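Local coordinates for protein racemase (PDB 3MKC) that belongs to the mandelate racemase / muconate lactonizing enzyme family of the enolase superfamily, its specific function being unassigned, at residues Y353-P357 / I376-F382; N30-V34 / G46-P52; P125-L130 / H327-V332. All blocks are in the same frame, centred on the assembly; numbering follows the deposited sequence.

Overall arrangement
From the N terminus, contact 2 first closes the hairpin of strands 29-38 and 43-48 in the three-stranded antiparallel sheet of the N-terminal domain. Contact 3 then closes a long loop of 196 residues, tying 125-130 of the N-terminal capping domain to the end of helix 319-331 of the TIM-barrel domain. Contact 1 closes last, a short loop of 18 residues near the C terminus. The three follow in series; none nests or crosses. Contacts 1 and 2 touch, as Leu354 packs on Thr31 and Val33. Contact 3 lies apart, its centre about 22 Å from the other two centres. Helix 319-331 serves all three: Ile320 meets contacts 1 and 2, and the last turn, from His327, enters contact 3.

Contact 1: Y353-P357 / I376-F382; sequences YLVTP and IDLNQEF
The ring of Phe382 carries Tyr353 CB over one face, 3.8 Å from the ring centroid, a CH-pi contact offset toward the rim. The Tyr353 ring itself stands at 56° to it, with Phe382 CZ at its edge. The nearest ring atoms are Tyr353 CD2 and Phe382 CE1, 3.5 Å apart. The amide of Asn379 is another flat group. Its ND2 donates to Tyr353 O at 3.1 Å, and that oxygen lies close to the amide plane. Asn379 CG is anti to its own backbone N (chi1 174°), which puts ND2 beside the Tyr353 carbonyl. The same amide N-caps the final helix through OD1, by a weak bond to Phe382 N. Backbone bonds continue the junction: Asn379 N to Leu354 O at 2.9 Å, then a two-way antiparallel pair between Thr356 and Asp377. Val355 CG1 meets Leu378 CD2 at 4.0 Å. This two-stranded sheet fastens the C-terminal end of the chain to the N-terminal sheet. Leu354 and Leu378 pack on Leu383 of helix 380-384. Leu378 also touches Leu45 of strand 43-48, and Asp377 OD1 bonds Tyr43. Val355 and Ile376 lie against Ile320 of helix 319-331.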
# COMPACT_ATOMS: atom_id res chain seq x y z
N TYR A 353 6.91 -13.38 9.27
CA TYR A 353 6.19 -14.37 10.07
C TYR A 353 4.75 -14.12 10.55
O TYR A 353 4.08 -15.08 10.94
CB TYR A 353 7.01 -14.72 11.32
CG TYR A 353 8.50 -14.80 11.11
CD1 TYR A 353 9.06 -15.69 10.19
CD2 TYR A 353 9.37 -14.00 11.85
CE1 TYR A 353 10.45 -15.79 10.03
CE2 TYR A 353 10.75 -14.09 11.70
CZ TYR A 353 11.29 -14.98 10.79
OH TYR A 353 12.65 -15.07 10.65
N LEU A 354 4.26 -12.89 10.53
CA LEU A 354 2.91 -12.63 11.05
C LEU A 354 1.77 -13.46 10.47
O LEU A 354 0.97 -14.02 11.23
CB LEU A 354 2.55 -11.15 10.95
CG LEU A 354 1.23 -10.79 11.63
CD1 LEU A 354 1.28 -11.17 13.11
CD2 LEU A 354 0.98 -9.29 11.46
N VAL A 355 1.66 -13.53 9.15
CA VAL A 355 0.60 -14.32 8.54
C VAL A 355 1.13 -15.35 7.58
O VAL A 355 2.28 -15.26 7.12
CB VAL A 355 -0.44 -13.45 7.79
CG1 VAL A 355 -1.27 -12.65 8.79
CG2 VAL A 355 0.26 -12.54 6.81
N THR A 356 0.29 -16.33 7.26
CA THR A 356 0.65 -17.42 6.37
C THR A 356 -0.57 -17.79 5.53
O THR A 356 -1.70 -17.63 5.97
CB THR A 356 1.09 -18.66 7.18
OG1 THR A 356 1.57 -19.68 6.29
CG2 THR A 356 -0.07 -19.20 7.98
N PRO A 357 -0.35 -18.29 4.30
CA PRO A 357 0.95 -18.52 3.66
C PRO A 357 1.43 -17.30 2.89
O PRO A 357 0.74 -16.28 2.83
CB PRO A 357 0.65 -19.69 2.74
CG PRO A 357 -0.72 -19.36 2.26
CD PRO A 357 -1.44 -18.90 3.52
N ILE A 376 -5.25 -15.77 3.94
CA ILE A 376 -4.22 -15.68 4.96
C ILE A 376 -4.77 -15.98 6.34
O ILE A 376 -5.99 -15.94 6.57
CB ILE A 376 -3.59 -14.27 5.03
CG1 ILE A 376 -4.70 -13.23 5.17
CG2 ILE A 376 -2.72 -14.03 3.80
CD1 ILE A 376 -4.17 -11.81 5.33
N ASP A 377 -3.86 -16.27 7.27
CA ASP A 377 -4.25 -16.53 8.64
C ASP A 377 -3.09 -16.17 9.55
O ASP A 377 -1.92 -16.18 9.14
CB ASP A 377 -4.63 -18.00 8.83
CG ASP A 377 -5.64 -18.19 9.95
OD1 ASP A 377 -5.98 -17.20 10.63
OD2 ASP A 377 -6.10 -19.34 10.15
N LEU A 378 -3.42 -15.83 10.79
CA LEU A 378 -2.41 -15.44 11.77
C LEU A 378 -1.56 -16.61 12.21
O LEU A 378 -2.06 -17.72 12.40
CB LEU A 378 -3.07 -14.83 13.00
CG LEU A 378 -3.78 -13.49 12.86
CD1 LEU A 378 -4.52 -13.18 14.15
CD2 LEU A 378 -2.76 -12.40 12.54
N ASN A 379 -0.27 -16.35 12.38
CA ASN A 379 0.67 -17.35 12.86
C ASN A 379 0.66 -17.21 14.39
O ASN A 379 1.40 -16.39 14.95
CB ASN A 379 2.06 -17.06 12.30
CG ASN A 379 3.11 -17.98 12.86
OD1 ASN A 379 2.82 -18.83 13.71
ND2 ASN A 379 4.34 -17.82 12.39
N GLN A 380 -0.18 -18.00 15.05
CA GLN A 380 -0.32 -17.93 16.50
C GLN A 380 0.97 -18.10 17.31
O GLN A 380 1.19 -17.35 18.27
CB GLN A 380 -1.36 -18.94 16.98
CG GLN A 380 -2.68 -18.84 16.24
CD GLN A 380 -3.75 -19.73 16.85
OE1 GLN A 380 -3.53 -20.91 17.10
NE2 GLN A 380 -4.93 -19.15 17.09
N GLU A 381 1.81 -19.06 16.95
CA GLU A 381 3.06 -19.27 17.68
C GLU A 381 3.87 -17.98 17.69
O GLU A 381 4.49 -17.63 18.70
CB GLU A 381 3.90 -20.38 17.04
CG GLU A 381 3.35 -21.79 17.20
CD GLU A 381 4.40 -22.85 16.91
OE1 GLU A 381 4.98 -22.84 15.80
OE2 GLU A 381 4.64 -23.71 17.79
N PHE A 382 3.88 -17.28 16.57
CA PHE A 382 4.63 -16.04 16.46
C PHE A 382 4.05 -14.96 17.36
O PHE A 382 4.78 -14.29 18.09
CB PHE A 382 4.65 -15.55 15.02
CG PHE A 382 5.51 -14.34 14.82
CD1 PHE A 382 6.89 -14.44 14.97
CD2 PHE A 382 4.94 -13.11 14.53
CE1 PHE A 382 7.69 -13.32 14.83
CE2 PHE A 382 5.74 -11.98 14.39
CZ PHE A 382 7.12 -12.08 14.54

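Contact 2: N30-V34 / G46-P52; sequences NTVVV and GEADGSP
Thr31 and Glu47 meet across the hairpin with their side chains at about a right angle. Thr31 OG1 donates to Glu47 OE1 at 2.7 Å, approaching from above the carboxylate plane. Glu47 CG sits between its backbone N and carbonyl carbon (chi1 74°); an extended chain beyond CG then carries the carboxylate along the strand to the threonine. Thr31 turns OG1 to it, while CG2 lies 3.8 Å from the same oxygen, Glu47 OE1.

Val32 and Val34 project from the other face of the strand. With chi1 -177°, Val32 CG2 stands anti to the carbonyl carbon, beside the backbone N, and reaches to 3.5 Å from Pro52 CA. Pro52 is packed from a second direction by Asn30. The Asn30 and Pro52 side chains cross at about a right angle, with Asn30 OD1 3.6 Å from Pro52 CG.

The backbones pair as antiparallel strands. Val34 and Gly46 exchange two bonds, Val34 N to Gly46 O at 2.8 Å and Gly46 N to Val34 O at 2.9 Å. Ala48 N bonds Val32 O at 3.0 Å. Val32 N is buried with no partner in the model.

Beyond the hairpin, Thr318 also bonds Glu47 OE1, and Thr321 bonds OE2. Three hydroxyls thus grip the buried carboxylate of Glu47 and would fix its rotation. Since two of them come from 318-321, this chemistry joins the hairpin to the start of helix 319-331 as well as strand to strand.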
# COMPACT_ATOMS: atom_id res chain seq x y z
N ASN A 30 6.09 -2.73 13.42
CA ASN A 30 4.85 -2.95 14.11
C ASN A 30 3.67 -2.79 13.17
O ASN A 30 3.81 -2.35 12.03
CB ASN A 30 4.71 -1.96 15.28
CG ASN A 30 4.79 -0.52 14.84
OD1 ASN A 30 4.05 -0.09 13.96
ND2 ASN A 30 5.69 0.25 15.45
N THR A 31 2.51 -3.17 13.66
CA THR A 31 1.29 -3.05 12.90
C THR A 31 0.12 -3.21 13.85
O THR A 31 0.30 -3.42 15.06
CB THR A 31 1.20 -4.13 11.79
OG1 THR A 31 0.10 -3.82 10.93
CG2 THR A 31 0.98 -5.52 12.39
N VAL A 32 -1.08 -3.09 13.30
CA VAL A 32 -2.27 -3.24 14.09
C VAL A 32 -3.18 -4.16 13.32
O VAL A 32 -3.78 -3.76 12.32
CB VAL A 32 -2.96 -1.90 14.33
CG1 VAL A 32 -4.16 -2.09 15.22
CG2 VAL A 32 -1.98 -0.92 14.95
N VAL A 33 -3.26 -5.41 13.75
CA VAL A 33 -4.12 -6.37 13.08
C VAL A 33 -5.57 -6.07 13.43
O VAL A 33 -5.89 -5.77 14.58
CB VAL A 33 -3.81 -7.81 13.51
CG1 VAL A 33 -4.79 -8.77 12.84
CG2 VAL A 33 -2.38 -8.16 13.13
N VAL A 34 -6.44 -6.13 12.43
CA VAL A 34 -7.85 -5.91 12.66
C VAL A 34 -8.55 -7.24 12.38
O VAL A 34 -8.52 -7.75 11.26
CB VAL A 34 -8.43 -4.84 11.71
CG1 VAL A 34 -9.94 -4.74 11.93
CG2 VAL A 34 -7.75 -3.51 11.96
N GLY A 46 -7.31 -7.80 8.59
CA GLY A 46 -6.88 -6.61 7.88
C GLY A 46 -5.86 -5.96 8.77
O GLY A 46 -5.54 -6.49 9.83
N GLU A 47 -5.30 -4.83 8.37
CA GLU A 47 -4.35 -4.15 9.24
C GLU A 47 -4.37 -2.66 8.97
O GLU A 47 -4.65 -2.22 7.84
CB GLU A 47 -2.94 -4.74 9.09
CG GLU A 47 -2.19 -4.39 7.84
CD GLU A 47 -0.84 -5.08 7.76
OE1 GLU A 47 -0.29 -5.44 8.82
OE2 GLU A 47 -0.33 -5.26 6.64
N ALA A 48 -4.10 -1.89 10.01
CA ALA A 48 -4.10 -0.43 9.94
C ALA A 48 -2.73 0.16 10.21
O ALA A 48 -1.96 -0.37 11.01
CB ALA A 48 -5.11 0.13 10.93
N ASP A 49 -2.42 1.27 9.54
CA ASP A 49 -1.14 1.94 9.73
C ASP A 49 -1.26 2.85 10.96
O ASP A 49 -2.35 2.98 11.53
CB ASP A 49 -0.80 2.76 8.48
CG ASP A 49 0.66 3.16 8.42
OD1 ASP A 49 1.49 2.51 9.08
OD2 ASP A 49 0.97 4.12 7.69
N GLY A 50 -0.15 3.46 11.36
CA GLY A 50 -0.14 4.35 12.51
C GLY A 50 0.42 3.74 13.79
O GLY A 50 0.55 2.52 13.90
N SER A 51 0.76 4.59 14.76
CA SER A 51 1.28 4.10 16.03
C SER A 51 0.25 3.15 16.61
O SER A 51 -0.89 3.53 16.86
CB SER A 51 1.52 5.27 16.98
OG SER A 51 2.55 6.12 16.50
N PRO A 52 0.63 1.88 16.82
CA PRO A 52 -0.30 0.89 17.36
C PRO A 52 -1.09 1.35 18.59
O PRO A 52 -2.29 1.15 18.67
CB PRO A 52 0.60 -0.31 17.67
CG PRO A 52 1.63 -0.21 16.58
CD PRO A 52 1.95 1.27 16.55

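Contact 3: P125-L130 / H327-V332; sequences PAYQLL and HYQFAV
Tyr127 N donates to His327 ND1 at 2.9 Å, with an N-H...N angle of 141°. The donor lies close to the imidazole plane, at the ring edge. Pro125 CB is also at this edge, while Ala126 CB approaches ND1 obliquely to 3.3 Å. Tyr127 has CG between its backbone N and carbonyl carbon (chi1 80°), which folds the phenol ring back beside the histidine. ND1 thus also lies at the edge of the Tyr127 ring. Phe330 completes an aromatic cluster, its CB 4.2 Å from Tyr127 CB.

One turn further along helix 319-331, Ala331 presses its CB against Tyr127 O at 3.2 Å and Leu130 CB at 3.7 Å. Leu130 CD1 then meets Val332 CG2 at 4.1 Å. A water donates to Ala331 O at 3.1 Å and also lies by Leu130 O, but that distance is doubtfully short.

Around the contact, Leu130 packs on Tyr115 of helix 102-122, and His327 on Pro369. Phe330 touches Val138 of strand 137-143. Because ND1 serves as acceptor here, a single ring proton would be expected on NE2. The bond satisfies a backbone N-H in the first turn of the weakly bonded helix around 126-129 and ties it to the barrel domain.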
# COMPACT_ATOMS: atom_id res chain seq x y z
N PRO A 125 -12.50 -15.89 -3.49
CA PRO A 125 -11.34 -15.03 -3.26
C PRO A 125 -11.75 -13.56 -3.28
O PRO A 125 -12.72 -13.19 -3.94
CB PRO A 125 -10.40 -15.39 -4.41
CG PRO A 125 -11.34 -15.84 -5.49
CD PRO A 125 -12.35 -16.67 -4.73
N ALA A 126 -11.00 -12.74 -2.56
CA ALA A 126 -11.30 -11.31 -2.48
C ALA A 126 -11.39 -10.61 -3.83
O ALA A 126 -12.30 -9.82 -4.06
CB ALA A 126 -10.27 -10.62 -1.60
N TYR A 127 -10.46 -10.90 -4.74
CA TYR A 127 -10.47 -10.23 -6.04
C TYR A 127 -11.76 -10.45 -6.83
O TYR A 127 -12.12 -9.64 -7.69
CB TYR A 127 -9.24 -10.63 -6.86
CG TYR A 127 -9.32 -11.98 -7.55
CD1 TYR A 127 -9.98 -12.11 -8.76
CD2 TYR A 127 -8.74 -13.11 -6.98
CE1 TYR A 127 -10.08 -13.34 -9.40
CE2 TYR A 127 -8.83 -14.35 -7.61
CZ TYR A 127 -9.50 -14.46 -8.82
OH TYR A 127 -9.59 -15.67 -9.46
N GLN A 128 -12.49 -11.53 -6.54
CA GLN A 128 -13.73 -11.78 -7.26
C GLN A 128 -14.83 -10.88 -6.70
O GLN A 128 -15.72 -10.46 -7.44
CB GLN A 128 -14.14 -13.25 -7.17
CG GLN A 128 -13.12 -14.17 -7.82
CD GLN A 128 -13.64 -15.57 -8.04
OE1 GLN A 128 -14.41 -16.09 -7.24
NE2 GLN A 128 -13.20 -16.20 -9.13
N LEU A 129 -14.76 -10.57 -5.41
CA LEU A 129 -15.75 -9.68 -4.80
C LEU A 129 -15.50 -8.28 -5.35
O LEU A 129 -16.41 -7.45 -5.40
CB LEU A 129 -15.61 -9.67 -3.27
CG LEU A 129 -15.89 -10.98 -2.53
CD1 LEU A 129 -15.76 -10.75 -1.02
CD2 LEU A 129 -17.29 -11.48 -2.87
N LEU A 130 -14.27 -8.01 -5.78
CA LEU A 130 -13.93 -6.70 -6.35
C LEU A 130 -14.21 -6.63 -7.85
O LEU A 130 -13.91 -5.62 -8.49
CB LEU A 130 -12.47 -6.35 -6.08
CG LEU A 130 -12.13 -5.89 -4.66
CD1 LEU A 130 -10.64 -6.05 -4.39
CD2 LEU A 130 -12.56 -4.45 -4.48
N HIS A 327 -4.62 -9.11 -4.60
CA HIS A 327 -6.02 -9.15 -4.99
C HIS A 327 -6.37 -7.83 -5.66
O HIS A 327 -7.14 -7.80 -6.62
CB HIS A 327 -6.90 -9.40 -3.76
CG HIS A 327 -6.89 -10.82 -3.30
ND1 HIS A 327 -7.87 -11.72 -3.66
CD2 HIS A 327 -6.00 -11.50 -2.53
CE1 HIS A 327 -7.59 -12.90 -3.13
NE2 HIS A 327 -6.46 -12.79 -2.44
N TYR A 328 -5.80 -6.75 -5.14
CA TYR A 328 -6.01 -5.42 -5.71
C TYR A 328 -5.53 -5.37 -7.16
O TYR A 328 -6.27 -4.98 -8.07
CB TYR A 328 -5.24 -4.37 -4.89
CG TYR A 328 -5.13 -3.04 -5.62
CD1 TYR A 328 -6.16 -2.11 -5.57
CD2 TYR A 328 -4.03 -2.77 -6.44
CE1 TYR A 328 -6.11 -0.95 -6.33
CE2 TYR A 328 -3.97 -1.61 -7.20
CZ TYR A 328 -5.02 -0.70 -7.15
OH TYR A 328 -5.00 0.43 -7.94
N GLN A 329 -4.29 -5.78 -7.39
CA GLN A 329 -3.74 -5.73 -8.74
C GLN A 329 -4.52 -6.56 -9.75
O GLN A 329 -4.62 -6.19 -10.91
CB GLN A 329 -2.26 -6.14 -8.76
CG GLN A 329 -1.58 -5.86 -10.10
CD GLN A 329 -1.36 -4.37 -10.35
OE1 GLN A 329 -1.92 -3.52 -9.66
NE2 GLN A 329 -0.56 -4.05 -11.36
N PHE A 330 -5.07 -7.69 -9.31
CA PHE A 330 -5.84 -8.52 -10.22
C PHE A 330 -7.17 -7.92 -10.65
O PHE A 330 -7.50 -7.89 -11.83
CB PHE A 330 -6.09 -9.90 -9.60
CG PHE A 330 -5.03 -10.91 -9.94
CD1 PHE A 330 -4.95 -11.44 -11.22
CD2 PHE A 330 -4.10 -11.31 -8.99
CE1 PHE A 330 -3.95 -12.36 -11.56
CE2 PHE A 330 -3.10 -12.23 -9.31
CZ PHE A 330 -3.03 -12.75 -10.61
N ALA A 331 -7.94 -7.42 -9.68
CA ALA A 331 -9.26 -6.90 -9.98
C ALA A 331 -9.39 -5.39 -10.17
O ALA A 331 -10.28 -4.94 -10.89
CB ALA A 331 -10.23 -7.34 -8.89
N VAL A 332 -8.51 -4.64 -9.53
CA VAL A 332 -8.58 -3.17 -9.57
C VAL A 332 -7.44 -2.47 -10.28
O VAL A 332 -7.66 -1.49 -10.99
CB VAL A 332 -8.65 -2.62 -8.13
CG1 VAL A 332 -8.96 -1.13 -8.15
CG2 VAL A 332 -9.70 -3.39 -7.33
O HOH W 1 -12.85 -3.67 -9.74